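Local coordinates for protein polyhedrin (Orgyia pseudotsugata cypovirus 5, PDB 5A8U) that forms the crystalline occlusion bodies (polyhedra) that shelter cypovirus particles outside the host until insect larvae swallow them, at residues A[13-16]-A[17-20]; A[65-68]-A[69-72]. One frame throughout, in Å; residues are numbered along the deposited sequence.

Contact 1 (A[13-16]-A[17-20])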
loop_
_atom_site.group_PDB
_atom_site.type_symbol
_atom_site.label_atom_id
_atom_site.label_comp_id
_atom_site.label_asym_id
_atom_site.label_seq_id
_atom_site.Cartn_x
_atom_site.Cartn_y
_atom_site.Cartn_z
ATOM N N LYS A 13 -40.191 7.661 -8.327
ATOM C CA LYS A 13 -39.570 8.950 -8.014
ATOM C C LYS A 13 -38.762 8.946 -6.701
ATOM O O LYS A 13 -37.665 9.510 -6.646
ATOM C CB LYS A 13 -40.632 10.054 -7.980
ATOM C CG LYS A 13 -40.088 11.441 -7.645
ATOM C CD LYS A 13 -41.213 12.481 -7.617
ATOM C CE LYS A 13 -40.693 13.882 -7.290
ATOM N NZ LYS A 13 -40.191 13.978 -5.889
ATOM N N ALA A 14 -39.307 8.325 -5.653
ATOM C CA ALA A 14 -38.608 8.198 -4.370
ATOM C C ALA A 14 -37.351 7.340 -4.504
ATOM O O ALA A 14 -36.322 7.620 -3.886
ATOM C CB ALA A 14 -39.538 7.623 -3.305
ATOM N N HIS A 15 -37.445 6.293 -5.317
ATOM C CA HIS A 15 -36.292 5.458 -5.633
ATOM C C HIS A 15 -35.223 6.248 -6.375
ATOM O O HIS A 15 -34.034 6.167 -6.035
ATOM C CB HIS A 15 -36.713 4.249 -6.479
ATOM C CG HIS A 15 -35.561 3.385 -6.883
ATOM N ND1 HIS A 15 -35.182 2.269 -6.170
ATOM C CD2 HIS A 15 -34.689 3.486 -7.917
ATOM C CE1 HIS A 15 -34.129 1.718 -6.747
ATOM N NE2 HIS A 15 -33.805 2.440 -7.806
ATOM N N ASN A 16 -35.637 7.010 -7.389
ATOM C CA ASN A 16 -34.694 7.819 -8.157
ATOM C C ASN A 16 -34.026 8.891 -7.304
ATOM O O ASN A 16 -32.831 9.148 -7.460
ATOM C CB ASN A 16 -35.364 8.462 -9.376
ATOM C CG ASN A 16 -35.799 7.445 -10.407
ATOM O OD1 ASN A 16 -35.403 6.287 -10.355
ATOM N ND2 ASN A 16 -36.603 7.885 -11.367
ATOM N N LYS A 17 -34.802 9.505 -6.408
ATOM C CA LYS A 17 -34.286 10.542 -5.509
ATOM C C LYS A 17 -33.279 9.951 -4.536
ATOM O O LYS A 17 -32.220 10.531 -4.288
ATOM C CB LYS A 17 -35.432 11.210 -4.730
ATOM C CG LYS A 17 -34.983 12.376 -3.826
ATOM C CD LYS A 17 -36.151 13.031 -3.098
ATOM C CE LYS A 17 -35.696 14.170 -2.197
ATOM N NZ LYS A 17 -35.217 15.350 -2.975
ATOM N N ARG A 18 -33.619 8.799 -3.975
ATOM C CA ARG A 18 -32.752 8.150 -3.002
ATOM C C ARG A 18 -31.389 7.858 -3.616
ATOM O O ARG A 18 -30.348 8.220 -3.066
ATOM C CB ARG A 18 -33.391 6.857 -2.496
ATOM C CG ARG A 18 -32.489 6.045 -1.587
ATOM C CD ARG A 18 -33.195 4.814 -1.062
ATOM N NE ARG A 18 -33.622 3.932 -2.148
ATOM C CZ ARG A 18 -34.331 2.823 -1.970
ATOM N NH1 ARG A 18 -34.696 2.457 -0.745
ATOM N NH2 ARG A 18 -34.680 2.082 -3.013
ATOM N N ILE A 19 -31.399 7.198 -4.766
ATOM C CA ILE A 19 -30.152 6.753 -5.378
ATOM C C ILE A 19 -29.277 7.944 -5.800
ATOM O O ILE A 19 -28.057 7.904 -5.668
ATOM C CB ILE A 19 -30.412 5.784 -6.560
ATOM C CG1 ILE A 19 -30.775 4.389 -6.036
ATOM C CG2 ILE A 19 -29.173 5.662 -7.447
ATOM C CD1 ILE A 19 -32.034 4.328 -5.193
ATOM N N SER A 20 -29.909 9.007 -6.280
ATOM C CA SER A 20 -29.187 10.190 -6.743
ATOM C C SER A 20 -28.628 11.028 -5.593
ATOM O O SER A 20 -27.507 11.546 -5.671
ATOM C CB SER A 20 -30.100 11.052 -7.608
ATOM O OG SER A 20 -31.202 11.524 -6.854
#
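Asn16 O is approached by two groups of Ser20: its backbone N donates a hydrogen bond at 3.2 Å, and its hydroxyl stands close by. Ser20 OG lies within hydrogen-bonding distance of both Asn16 O and Lys17 O, 2.9 Å from each, and its one proton can serve only one of them at a time. What places the oxygen there is the torsion about CA-CB of Ser20: at chi1 63°, OG lies between the residue's own N and carbonyl carbon, turned back toward the preceding turn's carbonyls. The backbone repeats the alpha-helical i to i+4 pattern, with Lys17 N to Lys13 O at 2.9 Å and Arg18 N to Ala14 O at 3.0 Å.

A second cluster gathers around the His15 imidazole. Ile19 CD1 comes over one face, 3.7 Å from the ring centroid and 10° off the normal, which meets the geometry of a CH-pi contact; since CD1 also crowds His15 O in the model, its exact height is doubtful. Arg18 approaches the same ring obliquely: NH2 stands 3.2 Å from His15 ND1, which lies near the guanidinium plane at its edge, while ring and guanidinium planes are turned 75° apart. CG of His15 is anti to the backbone N, carrying the imidazole toward the following turn. Asn16 OD1 meets the ring edge in plane, although its hydrogen bond goes to Gln12.

Lys17 NZ forms a salt bridge with Glu21, while Ile19 packs on Arg146 of the second subunit. Seven of the eight residues touch crystal neighbours, as suits a protein that works as a crystal. Arg18 NH2, so near His15 ND1, would probably disfavour a second proton on the imidazole, and the like charges of Lys13 NZ and Lys17 NZ, 5.9 Å apart, are probably offset in part by Glu21.

Contact 2 (A[65-68]-A[69-72])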
loop_
_atom_site.group_PDB
_atom_site.type_symbol
_atom_site.label_atom_id
_atom_site.label_comp_id
_atom_site.label_asym_id
_atom_site.label_seq_id
_atom_site.Cartn_x
_atom_site.Cartn_y
_atom_site.Cartn_z
ATOM N N PHE A 65 3.176 -0.458 -18.987
ATOM C CA PHE A 65 2.520 -1.715 -19.317
ATOM C C PHE A 65 3.510 -2.567 -20.124
ATOM O O PHE A 65 4.282 -2.018 -20.915
ATOM C CB PHE A 65 1.250 -1.469 -20.139
ATOM C CG PHE A 65 0.562 -2.731 -20.537
ATOM C CD1 PHE A 65 -0.255 -3.392 -19.627
ATOM C CD2 PHE A 65 0.771 -3.288 -21.785
ATOM C CE1 PHE A 65 -0.879 -4.585 -19.971
ATOM C CE2 PHE A 65 0.148 -4.483 -22.140
ATOM C CZ PHE A 65 -0.684 -5.125 -21.229
ATOM N N PRO A 66 3.542 -3.889 -19.890
ATOM C CA PRO A 66 2.853 -4.625 -18.829
ATOM C C PRO A 66 3.560 -4.398 -17.486
ATOM O O PRO A 66 4.544 -3.670 -17.428
ATOM C CB PRO A 66 2.992 -6.092 -19.282
ATOM C CG PRO A 66 4.306 -6.105 -20.050
ATOM C CD PRO A 66 4.329 -4.779 -20.771
ATOM N N ASN A 67 3.053 -4.998 -16.417
ATOM C CA ASN A 67 3.711 -4.881 -15.119
ATOM C C ASN A 67 3.267 -6.000 -14.182
ATOM O O ASN A 67 2.520 -6.886 -14.596
ATOM C CB ASN A 67 3.425 -3.497 -14.523
ATOM C CG ASN A 67 1.954 -3.234 -14.343
ATOM O OD1 ASN A 67 1.216 -4.080 -13.852
ATOM N ND2 ASN A 67 1.520 -2.053 -14.747
ATOM N N TYR A 68 3.711 -5.963 -12.930
ATOM C CA TYR A 68 3.394 -7.059 -12.024
ATOM C C TYR A 68 1.901 -7.173 -11.730
ATOM O O TYR A 68 1.399 -8.260 -11.380
ATOM C CB TYR A 68 4.223 -6.977 -10.729
ATOM C CG TYR A 68 3.959 -5.776 -9.841
ATOM C CD1 TYR A 68 2.906 -5.780 -8.935
ATOM C CD2 TYR A 68 4.786 -4.647 -9.891
ATOM C CE1 TYR A 68 2.662 -4.696 -8.119
ATOM C CE2 TYR A 68 4.554 -3.553 -9.061
ATOM C CZ TYR A 68 3.489 -3.587 -8.180
ATOM O OH TYR A 68 3.241 -2.518 -7.346
ATOM N N MET A 69 1.189 -6.056 -11.879
ATOM C CA MET A 69 -0.249 -6.021 -11.616
ATOM C C MET A 69 -1.014 -6.556 -12.821
ATOM O O MET A 69 -1.968 -7.316 -12.674
ATOM C CB MET A 69 -0.690 -4.583 -11.311
ATOM C CG MET A 69 -2.130 -4.449 -10.802
ATOM S SD MET A 69 -2.349 -5.141 -9.139
ATOM C CE MET A 69 -1.238 -4.090 -8.210
ATOM N N ASN A 70 -0.594 -6.138 -14.009
ATOM C CA ASN A 70 -1.247 -6.538 -15.250
ATOM C C ASN A 70 -0.227 -7.019 -16.265
ATOM O O ASN A 70 0.271 -6.237 -17.069
ATOM C CB ASN A 70 -2.021 -5.353 -15.812
ATOM C CG ASN A 70 -3.090 -4.888 -14.861
ATOM O OD1 ASN A 70 -3.949 -5.682 -14.472
ATOM N ND2 ASN A 70 -3.037 -3.615 -14.458
ATOM N N PRO A 71 0.113 -8.314 -16.209
ATOM C CA PRO A 71 1.007 -8.914 -17.209
ATOM C C PRO A 71 0.357 -8.909 -18.577
ATOM O O PRO A 71 -0.856 -8.704 -18.685
ATOM C CB PRO A 71 1.150 -10.363 -16.723
ATOM C CG PRO A 71 0.748 -10.334 -15.260
ATOM C CD PRO A 71 -0.318 -9.280 -15.184
ATOM N N ASP A 72 1.146 -9.125 -19.619
ATOM C CA ASP A 72 0.543 -9.186 -20.938
ATOM C C ASP A 72 -0.087 -10.572 -21.137
ATOM O O ASP A 72 -0.114 -11.397 -20.217
ATOM C CB ASP A 72 1.554 -8.836 -22.051
ATOM C CG ASP A 72 2.616 -9.899 -22.250
ATOM O OD1 ASP A 72 2.501 -11.010 -21.678
ATOM O OD2 ASP A 72 3.575 -9.633 -23.017
HETATM O O HOH W 1 -0.825 -9.829 -11.653
#
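Two backbone N-H groups converge on Asn67 OD1. The one from Asn70 N is sound, at 2.7 Å and with an N-H...O angle of 160°; the one from Met69 N, at 2.8 Å, is bent to 127° and counts as weak, so the Asx turn it closes is a weak one. CG of Asn67 sits between the residue's own backbone N and carbonyl carbon, where OD1 can reach over the corner. In return Asn67 N donates to Asn70 O at 3.1 Å, arriving 61° out of that carbonyl's plane. With CA atoms of Asn67 and Asn70 5.2 Å apart, residues 67-70 form a beta turn with Tyr68 and Met69 at its corner. A water donates to both Tyr68 O and Met69 O, bridging these successive carbonyls.

The apolar contacts lie at the two ends. At the corner, the bent Met69 chain brings CE to within 3.9 Å of Tyr68 CE1. At the base, the cis peptide before Pro66 lets its CB lie over the centre of the Phe65 ring, 4.1 Å above the plane, while CB also meets Asp72 CB at 4.2 Å.

The Tyr68 ring makes edge-to-face contacts with Tyr68 of the second and third subunits, which puts the turn close to where the three subunits meet. Asp72 binds His74 N and forms a salt bridge with Arg76. Beneath the turn, Asn67 and Asn70 both reach Gln44 of strand 43-50, Asn70 also bonds Ser224 of adjoining strand 223-227, and Leu62 of helix 60-63 packs against Asn67, Tyr68 and Met69.

Contact 1 and contact 2 lie far apart on the chain without touching, with centres about 40 Å apart and nearest atoms about 29 Å apart. They come in series: helix 6-21, which carries contact 1, precedes the first strand, whereas contact 2 follows helix 60-63. Their centres lie about 28 Å and 18 Å from the centre of the chain. None of contact 1's residues is buried, whereas five of the eight in contact 2 are. Both take part in assembly, but differently: the turn at 65-72 meets both other subunits of the trimer, while the helix at 13-20 touches the second subunit and crystal neighbours, consistent with joining trimers in the polyhedral lattice.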